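Local coordinates for DUF6844 domain-containing protein (Francisella tularensis subsp. tularensis, PDB 4QVR), which is of unknown function, carries a signal sequence and is probably exported from the cytoplasm, at residues Y115-V127 and L140-Y153. Sequence-based numbering, arbitrary orientation. Where two conformers were deposited one is given.
Sequences YDYVGSAIGTASV and LAFEKALIKAQAEY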
# COMPACT_ATOMS: atom_id res chain seq x y z
N TYR A 115 6.03 8.56 13.64
CA TYR A 115 6.57 7.35 12.97
C TYR A 115 7.94 7.60 12.39
O TYR A 115 8.27 8.74 12.04
CB TYR A 115 5.59 6.85 11.90
CG TYR A 115 4.24 6.59 12.49
CD1 TYR A 115 4.00 5.45 13.25
CD2 TYR A 115 3.20 7.50 12.31
CE1 TYR A 115 2.76 5.22 13.82
CE2 TYR A 115 1.95 7.27 12.87
CZ TYR A 115 1.75 6.13 13.63
OH TYR A 115 0.52 5.90 14.20
N ASP A 116 8.75 6.54 12.29
CA ASP A 116 10.11 6.67 11.74
C ASP A 116 10.11 6.97 10.25
O ASP A 116 11.08 7.51 9.72
CB ASP A 116 10.94 5.41 11.96
CG ASP A 116 11.19 5.11 13.44
OD1 ASP A 116 11.15 6.03 14.30
OD2 ASP A 116 11.45 3.92 13.71
N TYR A 117 9.04 6.61 9.57
CA TYR A 117 8.95 6.90 8.14
C TYR A 117 7.51 7.23 7.79
O TYR A 117 6.59 6.53 8.21
CB TYR A 117 9.46 5.71 7.30
CG TYR A 117 9.30 5.90 5.79
CD1 TYR A 117 8.09 5.62 5.18
CD2 TYR A 117 10.32 6.39 5.02
CE1 TYR A 117 7.91 5.82 3.82
CE2 TYR A 117 10.16 6.58 3.66
CZ TYR A 117 8.96 6.29 3.07
OH TYR A 117 8.80 6.47 1.73
N VAL A 118 7.34 8.30 7.01
CA VAL A 118 6.03 8.69 6.51
C VAL A 118 6.21 9.00 5.05
O VAL A 118 7.11 9.76 4.67
CB VAL A 118 5.47 9.94 7.24
CG1 VAL A 118 4.07 10.28 6.72
CG2 VAL A 118 5.39 9.70 8.72
N GLY A 119 5.35 8.44 4.22
CA GLY A 119 5.42 8.65 2.80
C GLY A 119 4.06 8.92 2.19
O GLY A 119 3.01 8.68 2.79
N SER A 120 4.08 9.46 1.01
CA SER A 120 2.85 9.69 0.29
C SER A 120 3.06 9.44 -1.22
O SER A 120 4.18 9.59 -1.74
CB SER A 120 2.33 11.10 0.58
OG SER A 120 3.23 12.07 0.15
N ALA A 121 2.01 8.99 -1.90
CA ALA A 121 2.05 8.72 -3.35
C ALA A 121 0.69 8.84 -3.97
O ALA A 121 -0.33 8.73 -3.34
CB ALA A 121 2.61 7.33 -3.65
N ILE A 122 0.69 9.09 -5.26
CA ILE A 122 -0.51 9.31 -6.00
C ILE A 122 -0.53 8.36 -7.15
O ILE A 122 0.50 8.00 -7.66
CB ILE A 122 -0.46 10.73 -6.54
CG1 ILE A 122 -0.63 11.71 -5.39
CG2 ILE A 122 -1.49 10.97 -7.65
CD1 ILE A 122 -0.39 13.15 -5.82
N GLY A 123 -1.73 7.95 -7.55
CA GLY A 123 -1.94 7.14 -8.73
C GLY A 123 -3.17 7.74 -9.41
O GLY A 123 -4.00 8.37 -8.72
N THR A 124 -3.24 7.62 -10.75
CA THR A 124 -4.37 8.13 -11.55
C THR A 124 -4.77 7.16 -12.67
O THR A 124 -3.94 6.44 -13.21
CB THR A 124 -4.05 9.49 -12.23
OG1 THR A 124 -3.02 9.31 -13.21
CG2 THR A 124 -3.61 10.50 -11.19
N ALA A 125 -6.04 7.19 -13.05
CA ALA A 125 -6.57 6.31 -14.08
C ALA A 125 -7.61 7.08 -14.79
O ALA A 125 -8.22 7.96 -14.19
CB ALA A 125 -7.18 5.07 -13.47
N SER A 126 -7.85 6.77 -16.07
CA SER A 126 -8.87 7.49 -16.84
C SER A 126 -10.20 6.91 -16.49
O SER A 126 -10.26 5.77 -16.03
CB SER A 126 -8.66 7.32 -18.34
OG SER A 126 -7.31 7.60 -18.67
N VAL A 127 -11.25 7.70 -16.65
CA VAL A 127 -12.62 7.21 -16.47
C VAL A 127 -13.27 7.30 -17.85
O VAL A 127 -12.71 7.96 -18.73
CB VAL A 127 -13.45 8.03 -15.47
CG1 VAL A 127 -12.84 7.98 -14.09
CG2 VAL A 127 -13.62 9.48 -15.93
N LEU A 140 -8.02 1.04 -9.41
CA LEU A 140 -6.76 0.88 -10.12
C LEU A 140 -5.79 1.99 -9.68
O LEU A 140 -4.59 1.77 -9.46
CB LEU A 140 -7.01 0.97 -11.62
CG LEU A 140 -5.73 0.95 -12.45
CD1 LEU A 140 -5.06 -0.40 -12.34
CD2 LEU A 140 -6.01 1.27 -13.90
N ALA A 141 -6.31 3.20 -9.60
CA ALA A 141 -5.53 4.36 -9.20
C ALA A 141 -4.93 4.16 -7.79
O ALA A 141 -3.77 4.52 -7.54
CB ALA A 141 -6.41 5.61 -9.26
N PHE A 142 -5.73 3.59 -6.88
CA PHE A 142 -5.24 3.29 -5.53
C PHE A 142 -4.13 2.27 -5.63
O PHE A 142 -3.11 2.41 -4.98
CB PHE A 142 -6.32 2.78 -4.57
CG PHE A 142 -5.75 2.12 -3.35
CD1 PHE A 142 -5.12 2.88 -2.37
CD2 PHE A 142 -5.80 0.75 -3.18
CE1 PHE A 142 -4.54 2.27 -1.26
CE2 PHE A 142 -5.25 0.14 -2.06
CZ PHE A 142 -4.61 0.90 -1.11
N GLU A 143 -4.32 1.23 -6.42
CA GLU A 143 -3.29 0.18 -6.54
C GLU A 143 -1.95 0.74 -7.01
O GLU A 143 -0.88 0.36 -6.51
CB GLU A 143 -3.76 -0.95 -7.45
CG GLU A 143 -4.87 -1.82 -6.80
CD GLU A 143 -5.69 -2.68 -7.77
OE1 GLU A 143 -5.29 -2.86 -8.96
OE2 GLU A 143 -6.75 -3.18 -7.34
N LYS A 144 -2.00 1.65 -7.95
CA LYS A 144 -0.76 2.29 -8.43
C LYS A 144 -0.14 3.18 -7.37
O LYS A 144 1.07 3.23 -7.24
CB LYS A 144 -1.04 3.14 -9.66
CG LYS A 144 -1.36 2.37 -10.95
CD LYS A 144 -1.92 3.43 -11.89
CE LYS A 144 -2.02 3.05 -13.33
NZ LYS A 144 -2.45 4.30 -14.02
N ALA A 145 -0.96 3.95 -6.68
CA ALA A 145 -0.48 4.78 -5.60
C ALA A 145 0.19 3.91 -4.53
O ALA A 145 1.32 4.17 -4.07
CB ALA A 145 -1.65 5.52 -4.98
N LEU A 146 -0.50 2.87 -4.09
CA LEU A 146 0.09 1.99 -3.03
C LEU A 146 1.43 1.42 -3.42
O LEU A 146 2.39 1.46 -2.66
CB LEU A 146 -0.82 0.83 -2.75
CG LEU A 146 -0.35 -0.18 -1.69
CD1 LEU A 146 -0.20 0.49 -0.33
CD2 LEU A 146 -1.35 -1.32 -1.63
N ILE A 147 1.49 0.87 -4.64
CA ILE A 147 2.72 0.26 -5.13
C ILE A 147 3.83 1.27 -5.26
O ILE A 147 5.01 0.97 -5.03
CB ILE A 147 2.48 -0.47 -6.49
CG1 ILE A 147 1.84 -1.83 -6.23
CG2 ILE A 147 3.78 -0.68 -7.23
CD1 ILE A 147 1.47 -2.58 -7.50
N LYS A 148 3.47 2.48 -5.63
CA LYS A 148 4.44 3.56 -5.75
C LYS A 148 4.97 3.93 -4.37
O LYS A 148 6.17 4.13 -4.18
CB LYS A 148 3.78 4.73 -6.43
CG LYS A 148 4.71 5.87 -6.81
CD LYS A 148 3.90 6.80 -7.70
CE LYS A 148 4.76 7.87 -8.33
NZ LYS A 148 5.39 8.73 -7.31
N ALA A 149 4.08 3.99 -3.40
CA ALA A 149 4.49 4.30 -2.04
C ALA A 149 5.40 3.21 -1.53
O ALA A 149 6.42 3.49 -0.92
CB ALA A 149 3.28 4.47 -1.12
N GLN A 150 5.05 1.95 -1.79
CA GLN A 150 5.90 0.84 -1.34
C GLN A 150 7.27 0.88 -1.95
O GLN A 150 8.29 0.64 -1.28
CB GLN A 150 5.28 -0.50 -1.66
CG GLN A 150 4.08 -0.80 -0.79
CD GLN A 150 3.35 -2.08 -1.17
OE1 GLN A 150 3.56 -2.67 -2.22
NE2 GLN A 150 2.45 -2.49 -0.31
N ALA A 151 7.32 1.23 -3.22
CA ALA A 151 8.57 1.24 -3.95
C ALA A 151 9.47 2.37 -3.49
O ALA A 151 10.71 2.21 -3.41
CB ALA A 151 8.30 1.31 -5.45
N GLU A 152 8.87 3.51 -3.16
CA GLU A 152 9.64 4.66 -2.67
C GLU A 152 10.23 4.42 -1.28
O GLU A 152 11.35 4.85 -1.00
CB GLU A 152 8.80 5.94 -2.73
CG GLU A 152 8.55 6.31 -4.19
CD GLU A 152 7.77 7.59 -4.39
OE1 GLU A 152 7.19 8.11 -3.42
OE2 GLU A 152 7.73 8.06 -5.55
N TYR A 153 9.48 3.71 -0.44
CA TYR A 153 9.97 3.31 0.87
C TYR A 153 11.18 2.39 0.70
O TYR A 153 12.20 2.61 1.31
CB TYR A 153 8.88 2.61 1.69
CG TYR A 153 9.44 1.92 2.91
CD1 TYR A 153 9.83 2.64 4.02
CD2 TYR A 153 9.58 0.55 2.95
CE1 TYR A 153 10.38 2.01 5.14
CE2 TYR A 153 10.12 -0.08 4.06
CZ TYR A 153 10.53 0.66 5.15
OH TYR A 153 11.07 0.00 6.24
O HOH W 1 6.42 5.78 0.58
O HOH W 2 5.28 9.84 -4.43
O HOH W 3 3.35 10.35 -6.20
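G123 and A145 bring the backbones of strand 117-126 and the segment 140-153 of helix 134-159 to their nearest approach, with CA atoms 4.2 Å apart and the segment axes at 149°, running roughly antiparallel. Small residues make this possible: G123 CA lies 3.4 Å from A141 O in a CA-H...O contact, and the methyl of A145 rests on the peptide joining I122 to G123. Along the same face A121 CB sits over the helix backbone beside A145 O and touches the methyl of A149, while A125 CB meets A141 CB and the CD2 branch of L140. At the other end of the contact the aromatics take over. The edge of Y153 points into the face of Y117, its CD1 over the ring centre, with planes at 75° and centroids 4.9 Å apart. Y117 CG is anti to the backbone N (chi1 175°), which lays the ring along the strand toward G119. Its hydroxyl reaches a water that donates to A149 O; Y153 OH bonds instead to N247. K144, extended beyond CG, places NZ 2.7 Å from T124 O in the one direct hydrogen bond between the segments. K148 runs its CD past I122 O, and its NZ meets E152 OE2 at 3.0 Å from above the carboxylate plane, an i to i+4 salt bridge. One water links E152 OE1 to S120 O, and another joins K148 NZ to I122 N. Beyond the contact, strand 264-273 pairs with this edge strand of a three-stranded antiparallel sheet, and helix 94-108 covers I122 on the sheet face away from helix 134-159. Helix and sheet are thus joined by close alanine-glycine packing, with lysines and waters serving backbone groups that the outer strand has no further strand to pair.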